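Local atomic coordinates of hydrogenase maturation factor (Thermoanaerobacter tengcongensis, PDB entry 3VTH), a protein that probably transfers the carbamoyl group of carbamoyl phosphate, using ATP, to the C-terminal cysteine of HypE during maturation of [NiFe]-hydrogenases. Residues T240-R244 / K245-G249; N341-A344 / L345-K349; Y668-A671 / K672-T676; F704-R707 / Y708-R711. All coordinates share one frame; numbering follows the deposited sequence.

Interaction 1: residues T240-R244 / K245-G249. With APC (diphosphomethylphosphonic acid adenosyl ester), chain F.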
loop_
_atom_site.group_PDB
_atom_site.type_symbol
_atom_site.label_atom_id
_atom_site.label_comp_id
_atom_site.label_asym_id
_atom_site.label_seq_id
_atom_site.Cartn_x
_atom_site.Cartn_y
_atom_site.Cartn_z
ATOM N N THR A 240 -2.561 23.439 -14.788
ATOM C CA THR A 240 -3.400 24.175 -13.841
ATOM C C THR A 240 -3.623 23.387 -12.541
ATOM O O THR A 240 -3.571 23.958 -11.446
ATOM C CB THR A 240 -4.743 24.554 -14.484
ATOM O OG1 THR A 240 -4.479 25.337 -15.650
ATOM C CG2 THR A 240 -5.622 25.357 -13.514
ATOM N N LEU A 241 -3.844 22.081 -12.668
ATOM C CA LEU A 241 -4.005 21.220 -11.503
ATOM C C LEU A 241 -2.750 21.228 -10.628
ATOM O O LEU A 241 -2.855 21.365 -9.401
ATOM C CB LEU A 241 -4.405 19.792 -11.910
ATOM C CG LEU A 241 -4.516 18.749 -10.789
ATOM C CD1 LEU A 241 -5.550 19.214 -9.751
ATOM C CD2 LEU A 241 -4.868 17.379 -11.332
ATOM N N ARG A 242 -1.578 21.097 -11.250
ATOM C CA ARG A 242 -0.307 21.168 -10.527
ATOM C C ARG A 242 -0.094 22.509 -9.813
ATOM O O ARG A 242 0.385 22.529 -8.686
ATOM C CB ARG A 242 0.881 20.879 -11.455
ATOM C CG ARG A 242 1.020 19.421 -11.843
ATOM C CD ARG A 242 2.407 19.110 -12.440
ATOM N NE ARG A 242 2.508 17.685 -12.753
ATOM C CZ ARG A 242 2.768 16.734 -11.862
ATOM N NH1 ARG A 242 2.997 17.049 -10.589
ATOM N NH2 ARG A 242 2.814 15.460 -12.246
ATOM N N ARG A 243 -0.439 23.616 -10.467
ATOM C CA ARG A 243 -0.310 24.948 -9.852
ATOM C C ARG A 243 -1.225 25.115 -8.635
ATOM O O ARG A 243 -0.801 25.616 -7.593
ATOM C CB ARG A 243 -0.592 26.067 -10.865
ATOM C CG ARG A 243 -0.268 27.491 -10.345
ATOM C CD ARG A 243 -0.705 28.616 -11.305
ATOM N NE ARG A 243 -0.704 28.167 -12.694
ATOM C CZ ARG A 243 -1.796 27.905 -13.409
ATOM N NH1 ARG A 243 -3.009 28.079 -12.893
ATOM N NH2 ARG A 243 -1.664 27.477 -14.657
ATOM N N ARG A 244 -2.477 24.699 -8.777
ATOM C CA ARG A 244 -3.467 24.915 -7.735
ATOM C C ARG A 244 -3.253 23.982 -6.543
ATOM O O ARG A 244 -3.309 24.425 -5.403
ATOM C CB ARG A 244 -4.870 24.769 -8.294
ATOM C CG ARG A 244 -5.252 25.878 -9.263
ATOM C CD ARG A 244 -6.703 25.748 -9.641
ATOM N NE ARG A 244 -7.107 26.725 -10.649
ATOM C CZ ARG A 244 -8.290 26.708 -11.256
ATOM N NH1 ARG A 244 -9.176 25.768 -10.946
ATOM N NH2 ARG A 244 -8.590 27.627 -12.164
ATOM N N LYS A 245 -2.982 22.706 -6.806
ATOM C CA LYS A 245 -2.651 21.767 -5.732
ATOM C C LYS A 245 -1.263 22.052 -5.124
ATOM O O LYS A 245 -1.006 21.701 -3.965
ATOM C CB LYS A 245 -2.781 20.303 -6.199
ATOM C CG LYS A 245 -2.798 19.292 -5.029
ATOM C CD LYS A 245 -3.069 17.839 -5.457
ATOM C CE LYS A 245 -2.787 16.892 -4.285
ATOM N NZ LYS A 245 -3.118 15.467 -4.600
ATOM N N LYS A 246 -0.401 22.722 -5.890
ATOM C CA LYS A 246 0.990 23.002 -5.500
ATOM C C LYS A 246 1.816 21.706 -5.462
ATOM O O LYS A 246 2.718 21.539 -4.635
ATOM C CB LYS A 246 1.067 23.786 -4.170
ATOM C CG LYS A 246 0.516 25.211 -4.253
ATOM C CD LYS A 246 -0.119 25.654 -2.939
ATOM C CE LYS A 246 -0.914 26.963 -3.098
ATOM N NZ LYS A 246 -0.046 28.173 -3.007
ATOM N N ARG A 247 1.491 20.794 -6.375
ATOM C CA ARG A 247 2.146 19.482 -6.496
ATOM C C ARG A 247 2.870 19.468 -7.839
ATOM O O ARG A 247 2.276 19.132 -8.874
ATOM C CB ARG A 247 1.073 18.396 -6.463
ATOM C CG ARG A 247 1.555 16.956 -6.432
ATOM C CD ARG A 247 0.308 16.070 -6.391
ATOM N NE ARG A 247 0.591 14.641 -6.430
ATOM C CZ ARG A 247 0.999 13.981 -7.512
ATOM N NH1 ARG A 247 1.210 14.629 -8.649
ATOM N NH2 ARG A 247 1.212 12.679 -7.452
ATOM N N TYR A 248 4.148 19.839 -7.831
ATOM C CA TYR A 248 4.836 20.169 -9.080
ATOM C C TYR A 248 5.687 19.073 -9.711
ATOM O O TYR A 248 5.987 19.139 -10.918
ATOM C CB TYR A 248 5.680 21.427 -8.911
ATOM C CG TYR A 248 4.894 22.713 -9.034
ATOM C CD1 TYR A 248 4.453 23.172 -10.281
ATOM C CD2 TYR A 248 4.604 23.485 -7.904
ATOM C CE1 TYR A 248 3.732 24.372 -10.398
ATOM C CE2 TYR A 248 3.891 24.682 -8.007
ATOM C CZ TYR A 248 3.459 25.119 -9.255
ATOM O OH TYR A 248 2.759 26.303 -9.354
ATOM N N GLY A 249 6.098 18.092 -8.913
ATOM C CA GLY A 249 7.024 17.073 -9.404
ATOM C C GLY A 249 6.507 15.646 -9.418
ATOM O O GLY A 249 6.779 14.898 -10.366
HETATM P PG APC F . -0.156 14.735 -2.020
HETATM O O1G APC F . -1.581 14.293 -2.239
HETATM O O2G APC F . 0.353 15.608 -3.140
HETATM O O3G APC F . 0.117 15.311 -0.660
HETATM P PB APC F . 0.565 12.055 -2.800
HETATM O O1B APC F . -0.521 11.358 -2.042
HETATM O O2B APC F . 1.901 11.339 -2.811
HETATM O O3B APC F . 0.829 13.455 -2.052
HETATM P PA APC F . -1.334 11.492 -5.240
HETATM O O1A APC F . -1.448 11.930 -6.682
HETATM O O2A APC F . -2.590 11.569 -4.450
HETATM C C3A APC F . 0.032 12.464 -4.495
HETATM O "O5'" APC F . -0.876 9.949 -5.143
HETATM C "C5'" APC F . -0.471 9.166 -6.262
HETATM C "C4'" APC F . 0.759 8.356 -5.861
HETATM O "O4'" APC F . 1.062 7.492 -6.962
HETATM C "C3'" APC F . 1.967 9.272 -5.646
HETATM O "O3'" APC F . 2.749 8.867 -4.510
HETATM C "C2'" APC F . 2.794 9.064 -6.898
HETATM O "O2'" APC F . 4.188 9.369 -6.699
HETATM C "C1'" APC F . 2.446 7.626 -7.279
HETATM N N9 APC F . 2.685 7.511 -8.713
HETATM C C8 APC F . 1.914 7.990 -9.726
HETATM N N7 APC F . 2.503 7.724 -10.919
HETATM C C5 APC F . 3.660 7.077 -10.663
HETATM C C6 APC F . 4.776 6.514 -11.454
HETATM N N6 APC F . 4.772 6.578 -12.802
HETATM N N1 APC F . 5.795 5.929 -10.787
HETATM C C2 APC F . 5.818 5.835 -9.441
HETATM N N3 APC F . 4.854 6.324 -8.645
HETATM C C4 APC F . 3.774 6.940 -9.203
HETATM O O HOH W 1 1.619 26.858 -7.035
#
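R242 reaches past the end of its helix and donates from NH1 to the backbone oxygen R247 O at 2.8 Å. The oxygen lies at the guanidinium edge, and the N-H comes in above the carbonyl plane. Next to it runs the guanidinium of R247, turned 27° from that of R242. One face of the R247 group lies against the nucleotide analogue, with R247 NH2 2.9 Å from APC O1A. K245 has CG anti to the backbone N (chi1 -165°) and stays extended, which carries NZ to APC O1G at 3.1 Å. T328 and S329 also take bonds from that amine. The Y248 ring covers R242 O with one face, and a water joins Y248 OH to R243 O. Further out, G296 O and K250 O hold R242 NE and NH2, F252 meets R242 as a cation-pi partner, and P251 O accepts from R247 NH2. With R242 cut back to an alanine, R247 O, G296 O and K250 O would probably lack their donor. The bond R247 N to R242 O, 3.1 Å, and a weak one from K246 N to R243 O, with K246 at positive phi, make a Schellman motif. It ends helix 235-245 at the APC phosphate pocket.

Interaction 2: residues N341-A344 / L345-K349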
loop_
_atom_site.group_PDB
_atom_site.type_symbol
_atom_site.label_atom_id
_atom_site.label_comp_id
_atom_site.label_asym_id
_atom_site.label_seq_id
_atom_site.Cartn_x
_atom_site.Cartn_y
_atom_site.Cartn_z
ATOM N N ASN A 341 -18.150 16.065 2.480
ATOM C CA ASN A 341 -18.583 17.100 1.536
ATOM C C ASN A 341 -18.155 18.504 1.971
ATOM O O ASN A 341 -17.530 19.252 1.186
ATOM C CB ASN A 341 -20.098 17.031 1.314
ATOM C CG ASN A 341 -20.540 15.735 0.641
ATOM O OD1 ASN A 341 -19.847 15.201 -0.220
ATOM N ND2 ASN A 341 -21.703 15.231 1.028
ATOM N N GLU A 342 -18.469 18.862 3.218
ATOM C CA GLU A 342 -18.167 20.206 3.722
ATOM C C GLU A 342 -16.671 20.509 3.686
ATOM O O GLU A 342 -16.271 21.609 3.319
ATOM C CB GLU A 342 -18.670 20.387 5.147
ATOM C CG GLU A 342 -20.146 20.601 5.249
ATOM C CD GLU A 342 -20.678 20.300 6.642
ATOM O OE1 GLU A 342 -20.796 19.106 6.988
ATOM O OE2 GLU A 342 -20.991 21.256 7.379
ATOM N N GLU A 343 -15.876 19.518 4.092
ATOM C CA GLU A 343 -14.419 19.584 4.124
ATOM C C GLU A 343 -13.875 19.844 2.720
ATOM O O GLU A 343 -13.038 20.740 2.521
ATOM C CB GLU A 343 -13.873 18.257 4.694
ATOM C CG GLU A 343 -12.363 18.100 4.706
ATOM C CD GLU A 343 -11.885 16.719 5.202
ATOM O OE1 GLU A 343 -12.653 15.710 5.167
ATOM O OE2 GLU A 343 -10.704 16.654 5.608
ATOM N N ALA A 344 -14.377 19.080 1.751
ATOM C CA ALA A 344 -13.927 19.195 0.363
ATOM C C ALA A 344 -14.230 20.575 -0.239
ATOM O O ALA A 344 -13.363 21.204 -0.841
ATOM C CB ALA A 344 -14.534 18.088 -0.489
ATOM N N LEU A 345 -15.454 21.048 -0.052
ATOM C CA LEU A 345 -15.861 22.350 -0.585
ATOM C C LEU A 345 -15.044 23.508 -0.007
ATOM O O LEU A 345 -14.772 24.498 -0.696
ATOM C CB LEU A 345 -17.350 22.574 -0.330
ATOM C CG LEU A 345 -18.334 21.735 -1.153
ATOM C CD1 LEU A 345 -19.694 21.769 -0.466
ATOM C CD2 LEU A 345 -18.450 22.257 -2.598
ATOM N N GLU A 346 -14.654 23.387 1.256
ATOM C CA GLU A 346 -13.841 24.411 1.901
ATOM C C GLU A 346 -12.358 24.295 1.515
ATOM O O GLU A 346 -11.766 25.271 1.074
ATOM C CB GLU A 346 -14.039 24.387 3.423
ATOM C CG GLU A 346 -13.308 25.482 4.217
ATOM C CD GLU A 346 -13.682 26.911 3.806
ATOM O OE1 GLU A 346 -12.781 27.782 3.835
ATOM O OE2 GLU A 346 -14.864 27.177 3.463
ATOM N N LYS A 347 -11.772 23.106 1.666
ATOM C CA LYS A 347 -10.335 22.918 1.417
ATOM C C LYS A 347 -9.945 22.947 -0.065
ATOM O O LYS A 347 -8.826 23.327 -0.399
ATOM C CB LYS A 347 -9.819 21.640 2.093
ATOM C CG LYS A 347 -9.805 21.779 3.618
ATOM C CD LYS A 347 -9.312 20.525 4.318
ATOM C CE LYS A 347 -9.353 20.717 5.842
ATOM N NZ LYS A 347 -9.092 19.414 6.548
ATOM N N LEU A 348 -10.871 22.560 -0.942
ATOM C CA LEU A 348 -10.592 22.502 -2.374
ATOM C C LEU A 348 -11.189 23.672 -3.161
ATOM O O LEU A 348 -11.272 23.623 -4.392
ATOM C CB LEU A 348 -11.051 21.154 -2.949
ATOM C CG LEU A 348 -10.594 19.905 -2.167
ATOM C CD1 LEU A 348 -11.066 18.616 -2.828
ATOM C CD2 LEU A 348 -9.070 19.885 -1.982
ATOM N N LYS A 349 -11.581 24.727 -2.456
ATOM C CA LYS A 349 -12.349 25.808 -3.082
ATOM C C LYS A 349 -11.536 26.600 -4.102
ATOM O O LYS A 349 -12.100 27.166 -5.033
ATOM C CB LYS A 349 -12.946 26.740 -2.031
ATOM C CG LYS A 349 -11.933 27.534 -1.247
ATOM C CD LYS A 349 -12.617 28.389 -0.207
ATOM C CE LYS A 349 -11.584 29.050 0.680
ATOM N NZ LYS A 349 -12.125 30.307 1.224
#
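K347 N donates to E343 O at 2.8 Å, with an N-H...O angle of 169°. It is one of four successive i to i+4 backbone bonds in this short helix. L345 N bonds N341 O, E346 N bonds E342 O, and L348 N bonds A344 O. The same E343 and K347 pair also meets through its side chains. The E343 chain leaves CB trans to the backbone N (chi1 176°) and stays extended, which puts its carboxylate beside the first turn. K347 is extended too, and it crosses the E343 chain at a slant. Its CD lies 3.9 Å from E343 CG, so the aliphatic parts also touch. At the ends, K347 NZ and E343 OE2 form a salt bridge of 3.3 Å, whose hydrogen bond is weak. The other carboxylate oxygen, E343 OE1, is gripped by two backbone amides just ahead of the helix, K339 N and D340 N. Those two bonds hold the carboxylate, and the lysine is its weaker partner. A glutamine here in place of E343 would remove the negative charge, and K347 NZ would probably lose its salt-bridge mate and be freer to turn. On another side of the helix, A344 CB packs 4.2 Å from L348 CD1. This apolar side faces the sheet of the domain. L348 rests on A219 of strand 218-221 and on F355 of strand 354-358, while L345 also meets F355. A344 and N341 touch F226 of strand 226-229, and N341 ND2 bonds N358 O at the end of strand 354-358.

Interaction 3: residues Y668-A671 / K672-T676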
loop_
_atom_site.group_PDB
_atom_site.type_symbol
_atom_site.label_atom_id
_atom_site.label_comp_id
_atom_site.label_asym_id
_atom_site.label_seq_id
_atom_site.Cartn_x
_atom_site.Cartn_y
_atom_site.Cartn_z
ATOM N N TYR A 668 23.874 4.892 -20.387
ATOM C CA TYR A 668 24.935 3.902 -20.249
ATOM C C TYR A 668 25.615 3.979 -18.886
ATOM O O TYR A 668 25.845 2.959 -18.251
ATOM C CB TYR A 668 25.945 4.097 -21.389
ATOM C CG TYR A 668 27.100 3.127 -21.405
ATOM C CD1 TYR A 668 26.905 1.784 -21.733
ATOM C CD2 TYR A 668 28.390 3.558 -21.123
ATOM C CE1 TYR A 668 27.967 0.892 -21.772
ATOM C CE2 TYR A 668 29.461 2.677 -21.167
ATOM C CZ TYR A 668 29.245 1.343 -21.492
ATOM O OH TYR A 668 30.316 0.463 -21.530
ATOM N N ILE A 669 25.917 5.186 -18.423
ATOM C CA ILE A 669 26.507 5.383 -17.094
ATOM C C ILE A 669 25.569 4.874 -15.988
ATOM O O ILE A 669 25.993 4.244 -15.022
ATOM C CB ILE A 669 26.844 6.868 -16.866
ATOM C CG1 ILE A 669 27.969 7.306 -17.817
ATOM C CG2 ILE A 669 27.227 7.119 -15.408
ATOM C CD1 ILE A 669 28.236 8.796 -17.806
ATOM N N SER A 670 24.285 5.149 -16.138
ATOM C CA SER A 670 23.311 4.700 -15.143
ATOM C C SER A 670 23.278 3.177 -15.079
ATOM O O SER A 670 23.270 2.595 -13.992
ATOM C CB SER A 670 21.921 5.236 -15.485
ATOM O OG SER A 670 20.994 4.805 -14.497
ATOM N N ALA A 671 23.250 2.536 -16.249
ATOM C CA ALA A 671 23.246 1.080 -16.311
ATOM C C ALA A 671 24.485 0.506 -15.605
ATOM O O ALA A 671 24.374 -0.416 -14.803
ATOM C CB ALA A 671 23.153 0.596 -17.765
ATOM N N LYS A 672 25.652 1.075 -15.901
ATOM C CA LYS A 672 26.916 0.642 -15.283
ATOM C C LYS A 672 26.884 0.825 -13.764
ATOM O O LYS A 672 27.396 -0.015 -13.003
ATOM C CB LYS A 672 28.087 1.432 -15.872
ATOM C CG LYS A 672 28.484 1.058 -17.319
ATOM C CD LYS A 672 29.706 1.873 -17.793
ATOM C CE LYS A 672 31.020 1.345 -17.221
ATOM N NZ LYS A 672 32.182 2.086 -17.791
ATOM N N PHE A 673 26.321 1.939 -13.320
ATOM C CA PHE A 673 26.175 2.186 -11.887
ATOM C C PHE A 673 25.235 1.169 -11.218
ATOM O O PHE A 673 25.580 0.622 -10.160
ATOM C CB PHE A 673 25.734 3.637 -11.615
ATOM C CG PHE A 673 25.268 3.876 -10.212
ATOM C CD1 PHE A 673 26.153 3.765 -9.138
ATOM C CD2 PHE A 673 23.938 4.205 -9.960
ATOM C CE1 PHE A 673 25.708 3.961 -7.815
ATOM C CE2 PHE A 673 23.484 4.414 -8.648
ATOM C CZ PHE A 673 24.369 4.292 -7.575
ATOM N N HIS A 674 24.063 0.920 -11.816
ATOM C CA HIS A 674 23.103 -0.060 -11.257
ATOM C C HIS A 674 23.779 -1.438 -11.147
ATOM O O HIS A 674 23.682 -2.113 -10.121
ATOM C CB HIS A 674 21.844 -0.170 -12.121
ATOM C CG HIS A 674 20.835 0.918 -11.897
ATOM N ND1 HIS A 674 20.965 2.180 -12.435
ATOM C CD2 HIS A 674 19.659 0.917 -11.218
ATOM C CE1 HIS A 674 19.916 2.912 -12.093
ATOM N NE2 HIS A 674 19.105 2.168 -11.358
ATOM N N ASN A 675 24.482 -1.834 -12.205
ATOM C CA ASN A 675 25.168 -3.130 -12.227
ATOM C C ASN A 675 26.255 -3.264 -11.167
ATOM O O ASN A 675 26.471 -4.351 -10.625
ATOM C CB ASN A 675 25.779 -3.409 -13.600
ATOM C CG ASN A 675 24.743 -3.662 -14.670
ATOM O OD1 ASN A 675 23.603 -4.081 -14.395
ATOM N ND2 ASN A 675 25.135 -3.407 -15.916
ATOM N N THR A 676 26.949 -2.162 -10.897
ATOM C CA THR A 676 27.956 -2.099 -9.848
ATOM C C THR A 676 27.342 -2.407 -8.458
ATOM O O THR A 676 27.861 -3.237 -7.695
ATOM C CB THR A 676 28.637 -0.722 -9.839
ATOM O OG1 THR A 676 29.159 -0.448 -11.147
ATOM C CG2 THR A 676 29.791 -0.684 -8.811
#
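The Y668 ring carries the aliphatic chain of K672 on one face, with Y668 CE2 and K672 CD 3.5 Å apart. K672 CG stands over the rim of the ring, not over its centre. The lysine chain bends at chi3 (78°), and its NZ ends in a salt bridge with D659. The H674 imidazole takes S670 O at its edge, in the plane of the ring. H674 ND1 donates to S670 O at 2.8 Å and 164°. The same oxygen accepts H674 N at 2.9 Å, nearly in line with the carbonyl, while ND1 comes from well above the carbonyl plane. The ND1 bond, with NE2 held by N706 ND2 beside the AP2 site, fixes how the imidazole is turned. K672 O is also gripped twice, by T676 N and by T676 OG1, the latter at 2.6 Å, from opposite faces of its plane. The F673 ring leads away from 668-671 and meets F600 and F601 edge-to-face; H674 also meets F601 in this way. Residues 668-676 lie on successive turns of helix 666-692. I669 and F673 pack on helix 649-662, S670 OG bonds L624 O at helix 619-626, and H674 touches L709 of helix 707-719.

Interaction 4: residues F704-R707 / Y708-R711. With AP2 (phosphomethylphosphonic acid adenosyl ester), chain H.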
loop_
_atom_site.group_PDB
_atom_site.type_symbol
_atom_site.label_atom_id
_atom_site.label_comp_id
_atom_site.label_asym_id
_atom_site.label_seq_id
_atom_site.Cartn_x
_atom_site.Cartn_y
_atom_site.Cartn_z
ATOM N N PHE A 704 14.831 -0.676 -2.925
ATOM C CA PHE A 704 14.328 -1.818 -3.701
ATOM C C PHE A 704 12.991 -1.602 -4.422
ATOM O O PHE A 704 12.487 -2.498 -5.103
ATOM C CB PHE A 704 14.403 -3.109 -2.892
ATOM C CG PHE A 704 15.796 -3.606 -2.735
ATOM C CD1 PHE A 704 16.494 -4.096 -3.847
ATOM C CD2 PHE A 704 16.446 -3.536 -1.510
ATOM C CE1 PHE A 704 17.817 -4.559 -3.723
ATOM C CE2 PHE A 704 17.771 -3.981 -1.378
ATOM C CZ PHE A 704 18.462 -4.484 -2.479
ATOM N N GLN A 705 12.467 -0.386 -4.335
ATOM C CA GLN A 705 11.471 0.085 -5.298
ATOM C C GLN A 705 12.050 0.202 -6.718
ATOM O O GLN A 705 11.303 0.254 -7.697
ATOM C CB GLN A 705 10.913 1.435 -4.868
ATOM C CG GLN A 705 10.076 1.372 -3.579
ATOM C CD GLN A 705 9.777 2.746 -3.047
ATOM O OE1 GLN A 705 10.688 3.480 -2.635
ATOM N NE2 GLN A 705 8.507 3.112 -3.045
ATOM N N ASN A 706 13.374 0.241 -6.819
ATOM C CA ASN A 706 14.054 0.213 -8.116
ATOM C C ASN A 706 13.873 -1.187 -8.713
ATOM O O ASN A 706 14.373 -2.182 -8.149
ATOM C CB ASN A 706 15.538 0.544 -7.901
ATOM C CG ASN A 706 16.307 0.704 -9.192
ATOM O OD1 ASN A 706 16.347 -0.198 -10.019
ATOM N ND2 ASN A 706 16.922 1.865 -9.369
ATOM N N ARG A 707 13.137 -1.269 -9.824
ATOM C CA ARG A 707 12.782 -2.555 -10.432
ATOM C C ARG A 707 14.023 -3.364 -10.866
ATOM O O ARG A 707 14.079 -4.581 -10.698
ATOM C CB ARG A 707 11.852 -2.349 -11.643
ATOM C CG ARG A 707 10.502 -1.710 -11.306
ATOM C CD ARG A 707 9.681 -1.411 -12.575
ATOM N NE ARG A 707 9.486 -2.635 -13.356
ATOM C CZ ARG A 707 8.428 -3.445 -13.251
ATOM N NH1 ARG A 707 7.437 -3.166 -12.408
ATOM N NH2 ARG A 707 8.368 -4.545 -13.993
ATOM N N TYR A 708 15.002 -2.661 -11.419
ATOM C CA TYR A 708 16.215 -3.260 -11.930
ATOM C C TYR A 708 17.078 -3.836 -10.803
ATOM O O TYR A 708 17.450 -5.014 -10.855
ATOM C CB TYR A 708 16.987 -2.229 -12.747
ATOM C CG TYR A 708 18.140 -2.807 -13.533
ATOM C CD1 TYR A 708 17.927 -3.432 -14.771
ATOM C CD2 TYR A 708 19.443 -2.715 -13.049
ATOM C CE1 TYR A 708 18.994 -3.966 -15.505
ATOM C CE2 TYR A 708 20.515 -3.234 -13.771
ATOM C CZ TYR A 708 20.278 -3.867 -14.995
ATOM O OH TYR A 708 21.354 -4.363 -15.695
ATOM N N LEU A 709 17.380 -3.023 -9.786
ATOM C CA LEU A 709 18.115 -3.508 -8.609
ATOM C C LEU A 709 17.489 -4.756 -8.003
ATOM O O LEU A 709 18.176 -5.735 -7.717
ATOM C CB LEU A 709 18.194 -2.441 -7.505
ATOM C CG LEU A 709 19.071 -1.202 -7.657
ATOM C CD1 LEU A 709 19.136 -0.466 -6.324
ATOM C CD2 LEU A 709 20.486 -1.543 -8.152
ATOM N N LEU A 710 16.176 -4.715 -7.802
ATOM C CA LEU A 710 15.467 -5.847 -7.208
ATOM C C LEU A 710 15.552 -7.095 -8.090
ATOM O O LEU A 710 15.971 -8.158 -7.631
ATOM C CB LEU A 710 13.997 -5.495 -6.921
ATOM C CG LEU A 710 13.266 -6.617 -6.163
ATOM C CD1 LEU A 710 13.838 -6.783 -4.753
ATOM C CD2 LEU A 710 11.731 -6.427 -6.129
ATOM N N ARG A 711 15.171 -6.969 -9.355
ATOM C CA ARG A 711 15.120 -8.123 -10.248
ATOM C C ARG A 711 16.512 -8.717 -10.502
ATOM O O ARG A 711 16.704 -9.921 -10.437
ATOM C CB ARG A 711 14.436 -7.766 -11.577
ATOM C CG ARG A 711 14.471 -8.896 -12.612
ATOM C CD ARG A 711 13.845 -8.504 -13.939
ATOM N NE ARG A 711 14.640 -7.519 -14.670
ATOM C CZ ARG A 711 15.718 -7.814 -15.388
ATOM N NH1 ARG A 711 16.142 -9.069 -15.470
ATOM N NH2 ARG A 711 16.371 -6.856 -16.027
HETATM P PB AP2 H . 13.934 6.236 4.483
HETATM O O1B AP2 H . 14.993 6.445 3.430
HETATM O O2B AP2 H . 14.046 4.989 5.305
HETATM O O3B AP2 H . 13.667 7.495 5.270
HETATM C C3A AP2 H . 12.435 6.027 3.487
HETATM P PA AP2 H . 12.379 4.514 2.483
HETATM O O1A AP2 H . 10.933 4.544 2.007
HETATM O O2A AP2 H . 12.923 3.264 3.130
HETATM O "O5'" AP2 H . 13.375 4.814 1.243
HETATM C "C5'" AP2 H . 12.970 5.792 0.293
HETATM C "C4'" AP2 H . 14.215 6.121 -0.499
HETATM O "O4'" AP2 H . 14.519 5.040 -1.382
HETATM C "C3'" AP2 H . 14.032 7.327 -1.399
HETATM O "O3'" AP2 H . 14.153 8.542 -0.652
HETATM C "C2'" AP2 H . 15.156 7.093 -2.388
HETATM O "O2'" AP2 H . 16.355 7.583 -1.776
HETATM C "C1'" AP2 H . 15.193 5.565 -2.534
HETATM N N9 AP2 H . 14.499 5.230 -3.811
HETATM C C8 AP2 H . 13.195 5.429 -4.125
HETATM N N7 AP2 H . 12.921 5.051 -5.403
HETATM C C5 AP2 H . 14.071 4.592 -5.935
HETATM C C6 AP2 H . 14.497 4.041 -7.246
HETATM N N6 AP2 H . 13.616 3.887 -8.267
HETATM N N1 AP2 H . 15.807 3.699 -7.385
HETATM C C2 AP2 H . 16.702 3.821 -6.380
HETATM N N3 AP2 H . 16.383 4.328 -5.170
HETATM C C4 AP2 H . 15.107 4.721 -4.896
#
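F704 and L710 meet at about a right angle, with F704 CD1 3.9 Å from L710 CD1. The backbone oxygen L709 O lies near the plane of the F704 ring, at its edge. N706 and L709 cross at a slant instead, with N706 CG 3.7 Å from L709 CG. A chi1 of -173° swings the N706 amide away from its own backbone N and back over the start of the helix. N706 OD1 accepts L709 N at 3.0 Å and 173°, the donor standing above the amide plane. The other end of the same amide, N706 ND2, donates to AP2 N1 at 2.9 Å, so one flat group serves both the helix and the adenine. Both ends being held, the amide can hardly turn over. L710 N to N706 O and R711 N to R707 O continue the turn. Y708 OH bonds N675 OD1, tying the turn to helix 666-692. R707 reaches the other way, and its NH2 bonds F373 O on strand 370-374. N706 is thus the N-cap of helix 707-719 and reads the adenine edge in the nucleotide site of the Kae1-like domain, a member of the actin-type ATPase clan.

The four contacts follow one another along the chain and fall into two pairs. Interactions 1 and 2 share the YrdC-like domain, with centres 17 Å apart. They lie on helices 235-245 and 341-347, which pack against its large mixed sheet. Interactions 3 and 4 share the second Kae1-like subdomain, with centres 13 Å apart. They touch directly, through helices 666-692 and 707-719. Interaction 1 reaches APC and interaction 4 reaches AP2, and their nearest atoms are about 13 Å apart. Interactions 2 and 3 are farthest apart, about 47 Å between centres. The two nucleotide sites lie in different domains but close together, which is consistent with an intermediate passing between them.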